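Local coordinates for beta-N-acetylhexosaminidase (Beutenbergia cavernae, PDB 5BU9), which probably hydrolyses terminal non-reducing N-acetyl-D-hexosamine residues from N-acetyl-beta-D-hexosaminides, as a member of glycosyl hydrolase family 3, at residues S94-D106 / H153-H166. Sequence-based numbering, arbitrary orientation.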
# COMPACT_ATOMS: atom_id res chain seq x y z
N SER A 94 20.16 -4.10 -6.27
CA SER A 94 20.29 -5.56 -6.14
C SER A 94 19.24 -6.29 -6.98
O SER A 94 18.20 -5.73 -7.31
CB SER A 94 20.15 -5.97 -4.68
OG SER A 94 21.12 -5.30 -3.92
N ASP A 95 19.52 -7.54 -7.36
CA ASP A 95 18.47 -8.41 -7.88
C ASP A 95 17.94 -9.15 -6.66
O ASP A 95 18.56 -10.11 -6.19
CB ASP A 95 18.98 -9.38 -8.97
CG ASP A 95 19.34 -8.67 -10.29
OD1 ASP A 95 18.53 -7.85 -10.78
OD2 ASP A 95 20.44 -8.94 -10.84
N ILE A 96 16.80 -8.69 -6.16
CA ILE A 96 16.21 -9.18 -4.94
C ILE A 96 15.47 -10.49 -5.20
O ILE A 96 14.67 -10.55 -6.11
CB ILE A 96 15.26 -8.13 -4.37
CG1 ILE A 96 15.98 -6.78 -4.25
CG2 ILE A 96 14.77 -8.57 -3.02
CD1 ILE A 96 15.05 -5.62 -3.82
N PRO A 97 15.74 -11.54 -4.41
CA PRO A 97 15.06 -12.83 -4.58
C PRO A 97 13.56 -12.76 -4.26
O PRO A 97 13.12 -11.77 -3.70
CB PRO A 97 15.80 -13.76 -3.59
CG PRO A 97 16.63 -12.87 -2.72
CD PRO A 97 16.87 -11.62 -3.46
N THR A 98 12.80 -13.79 -4.65
CA THR A 98 11.38 -13.89 -4.32
C THR A 98 11.28 -13.89 -2.80
O THR A 98 12.23 -14.29 -2.13
CB THR A 98 10.73 -15.18 -4.88
OG1 THR A 98 11.36 -16.33 -4.29
CG2 THR A 98 10.88 -15.27 -6.39
N ALA A 99 10.14 -13.43 -2.26
CA ALA A 99 9.90 -13.51 -0.82
C ALA A 99 9.99 -14.96 -0.37
O ALA A 99 10.36 -15.24 0.78
CB ALA A 99 8.53 -12.91 -0.46
N LEU A 100 9.66 -15.90 -1.25
CA LEU A 100 9.68 -17.31 -0.85
C LEU A 100 11.12 -17.71 -0.55
O LEU A 100 11.40 -18.31 0.49
CB LEU A 100 9.07 -18.22 -1.92
CG LEU A 100 9.12 -19.72 -1.59
CD1 LEU A 100 8.46 -20.02 -0.25
CD2 LEU A 100 8.48 -20.54 -2.70
N ASP A 101 12.03 -17.35 -1.47
CA ASP A 101 13.48 -17.53 -1.23
C ASP A 101 13.93 -16.78 0.02
O ASP A 101 14.66 -17.32 0.84
CB ASP A 101 14.29 -17.05 -2.43
CG ASP A 101 14.26 -18.03 -3.59
OD1 ASP A 101 13.78 -19.17 -3.42
OD2 ASP A 101 14.71 -17.65 -4.68
N GLN A 102 13.45 -15.54 0.19
CA GLN A 102 13.78 -14.77 1.40
C GLN A 102 13.34 -15.53 2.66
O GLN A 102 14.01 -15.49 3.69
CB GLN A 102 13.13 -13.38 1.35
CG GLN A 102 13.70 -12.43 0.29
CD GLN A 102 12.90 -11.14 0.19
OE1 GLN A 102 12.52 -10.53 1.20
NE2 GLN A 102 12.61 -10.73 -1.04
N GLY A 103 12.21 -16.24 2.57
CA GLY A 103 11.73 -17.05 3.68
C GLY A 103 12.64 -18.20 4.12
O GLY A 103 12.50 -18.73 5.21
N ALA A 104 13.58 -18.60 3.26
CA ALA A 104 14.50 -19.68 3.60
C ALA A 104 15.78 -19.17 4.30
O ALA A 104 16.60 -19.97 4.76
CB ALA A 104 14.86 -20.46 2.35
N LEU A 105 15.94 -17.86 4.38
CA LEU A 105 17.06 -17.24 5.11
C LEU A 105 16.78 -17.11 6.63
O LEU A 105 15.64 -16.90 7.05
CB LEU A 105 17.36 -15.85 4.52
CG LEU A 105 17.66 -15.71 3.02
CD1 LEU A 105 17.58 -14.27 2.61
CD2 LEU A 105 19.05 -16.28 2.69
N ASP A 106 17.83 -17.26 7.44
CA ASP A 106 17.81 -16.81 8.84
C ASP A 106 17.31 -15.38 8.83
O ASP A 106 17.76 -14.60 8.00
CB ASP A 106 19.20 -16.87 9.49
CG ASP A 106 19.69 -18.29 9.74
OD1 ASP A 106 18.86 -19.22 9.73
OD2 ASP A 106 20.90 -18.48 9.97
N HIS A 153 5.24 -16.69 -5.99
CA HIS A 153 6.23 -16.89 -4.92
C HIS A 153 6.44 -15.62 -4.08
O HIS A 153 7.56 -15.33 -3.66
CB HIS A 153 7.58 -17.34 -5.49
CG HIS A 153 7.46 -18.44 -6.50
ND1 HIS A 153 6.77 -19.61 -6.25
CD2 HIS A 153 7.90 -18.53 -7.78
CE1 HIS A 153 6.80 -20.38 -7.32
NE2 HIS A 153 7.48 -19.75 -8.27
N ARG A 154 5.35 -14.88 -3.82
CA ARG A 154 5.43 -13.63 -3.06
C ARG A 154 5.20 -13.81 -1.56
O ARG A 154 5.30 -12.84 -0.82
CB ARG A 154 4.43 -12.63 -3.59
CG ARG A 154 4.68 -12.26 -5.02
CD ARG A 154 3.44 -11.54 -5.55
NE ARG A 154 3.21 -10.23 -4.93
CZ ARG A 154 2.09 -9.52 -5.07
NH1 ARG A 154 1.08 -10.00 -5.79
NH2 ARG A 154 1.95 -8.34 -4.49
N GLU A 155 4.90 -15.04 -1.15
CA GLU A 155 4.70 -15.39 0.26
C GLU A 155 6.06 -15.75 0.87
O GLU A 155 6.94 -16.23 0.17
CB GLU A 155 3.71 -16.58 0.43
CG GLU A 155 4.31 -18.03 0.16
CD GLU A 155 4.34 -18.40 -1.32
OE1 GLU A 155 4.09 -17.51 -2.16
OE2 GLU A 155 4.62 -19.56 -1.66
N PHE A 156 6.22 -15.50 2.17
CA PHE A 156 7.44 -15.86 2.89
C PHE A 156 7.38 -17.31 3.36
O PHE A 156 8.40 -17.91 3.66
CB PHE A 156 7.68 -14.93 4.08
CG PHE A 156 8.24 -13.56 3.71
CD1 PHE A 156 9.60 -13.40 3.44
CD2 PHE A 156 7.42 -12.44 3.68
CE1 PHE A 156 10.13 -12.16 3.13
CE2 PHE A 156 7.93 -11.19 3.36
CZ PHE A 156 9.30 -11.05 3.09
N GLY A 157 6.18 -17.88 3.41
CA GLY A 157 5.98 -19.21 3.95
C GLY A 157 4.49 -19.52 4.18
O GLY A 157 3.62 -18.84 3.66
N TYR A 158 4.21 -20.54 4.99
CA TYR A 158 2.92 -21.21 4.97
C TYR A 158 2.31 -21.32 6.35
O TYR A 158 1.39 -22.09 6.58
CB TYR A 158 3.08 -22.60 4.34
CG TYR A 158 3.76 -22.48 3.01
CD1 TYR A 158 3.06 -22.04 1.91
CD2 TYR A 158 5.12 -22.73 2.87
CE1 TYR A 158 3.66 -21.86 0.68
CE2 TYR A 158 5.74 -22.55 1.63
CZ TYR A 158 5.00 -22.12 0.54
OH TYR A 158 5.58 -21.95 -0.69
N ASP A 159 2.87 -20.54 7.27
CA ASP A 159 2.34 -20.41 8.63
C ASP A 159 2.68 -19.03 9.22
O ASP A 159 3.59 -18.33 8.73
CB ASP A 159 2.90 -21.51 9.54
CG ASP A 159 4.41 -21.56 9.53
OD1 ASP A 159 5.04 -20.75 10.26
OD2 ASP A 159 4.96 -22.38 8.77
N ALA A 160 1.95 -18.66 10.26
CA ALA A 160 2.07 -17.32 10.82
C ALA A 160 3.46 -17.04 11.39
O ALA A 160 3.94 -15.92 11.32
CB ALA A 160 1.02 -17.11 11.88
N GLU A 161 4.11 -18.06 11.94
CA GLU A 161 5.39 -17.81 12.61
C GLU A 161 6.52 -17.53 11.60
O GLU A 161 7.30 -16.60 11.78
CB GLU A 161 5.75 -18.99 13.50
CG GLU A 161 7.03 -18.77 14.31
CD GLU A 161 7.72 -20.07 14.73
OE1 GLU A 161 7.16 -21.16 14.47
OE2 GLU A 161 8.83 -19.99 15.33
N THR A 162 6.59 -18.32 10.55
CA THR A 162 7.60 -18.14 9.51
C THR A 162 7.41 -16.79 8.83
O THR A 162 8.35 -16.02 8.68
CB THR A 162 7.54 -19.26 8.45
OG1 THR A 162 7.52 -20.54 9.10
CG2 THR A 162 8.72 -19.20 7.52
N VAL A 163 6.18 -16.53 8.42
CA VAL A 163 5.85 -15.28 7.75
C VAL A 163 6.17 -14.08 8.63
O VAL A 163 6.79 -13.13 8.16
CB VAL A 163 4.37 -15.28 7.31
CG1 VAL A 163 3.90 -13.86 6.88
CG2 VAL A 163 4.19 -16.28 6.15
N ALA A 164 5.75 -14.13 9.89
CA ALA A 164 6.05 -13.05 10.84
C ALA A 164 7.54 -12.78 10.98
O ALA A 164 7.97 -11.64 10.89
CB ALA A 164 5.48 -13.38 12.17
N SER A 165 8.33 -13.82 11.24
CA SER A 165 9.75 -13.63 11.53
C SER A 165 10.51 -13.09 10.29
O SER A 165 11.45 -12.31 10.42
CB SER A 165 10.38 -14.92 12.05
OG SER A 165 10.34 -15.97 11.11
N HIS A 166 10.10 -13.48 9.10
CA HIS A 166 10.83 -13.00 7.95
C HIS A 166 10.34 -11.63 7.51
O HIS A 166 11.17 -10.74 7.28
CB HIS A 166 10.77 -14.04 6.83
CG HIS A 166 11.51 -15.29 7.19
ND1 HIS A 166 10.94 -16.29 7.95
CD2 HIS A 166 12.80 -15.66 6.98
CE1 HIS A 166 11.84 -17.24 8.15
NE2 HIS A 166 12.97 -16.88 7.58
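Ala-99 sets its methyl squarely over one face of the Phe-156 ring, CB 3.9 Å from the ring centroid in a CH-pi contact, while Gln-102 OE1 and Gly-103 N lie at the edge. The Gln-102 amide is turned 77° from that ring, and its OE1 comes within 3.5 Å of Phe-156 CE1; its NE2 bonds back to Pro-97 O and also to Glu-81 O, fixing the amide's rotation. The His-166 imidazole has Gly-103 over one face, with CA in a CH-pi contact and O displaced toward the rim. His-166 ND1 donates firmly to Thr-162 O at 2.7 Å, in the ring plane, whereas NE2 makes a weak bond to Leu-105 O at the edge. With CG anti to the carbonyl carbon (chi1 -67°), the imidazole leans back over its own helix turn, bringing ND1 to Thr-162 O. A leucine in place of His-166 would probably leave Leu-105 O without this donor and the turn from Gln-102 to Leu-105 less firmly tied to helix 160-176. Gly-103 CA also meets Phe-156 O at 3.4 Å in a CA-H...O contact; a CB here would stand only about 2.0 Å from that oxygen. At the start of helix 99-102, which is joined here to the TIM-barrel periphery, Leu-100 N donates to His-153 O (3.2 Å), and Leu-100 CD1 packs against Tyr-158 OH, itself weakly bonded to Glu-155 OE2. Two donating nitrogens on His-166, with Gly-103 O close to NE2 but unbonded, would favour a doubly protonated, charged imidazole, though the protons are not seen.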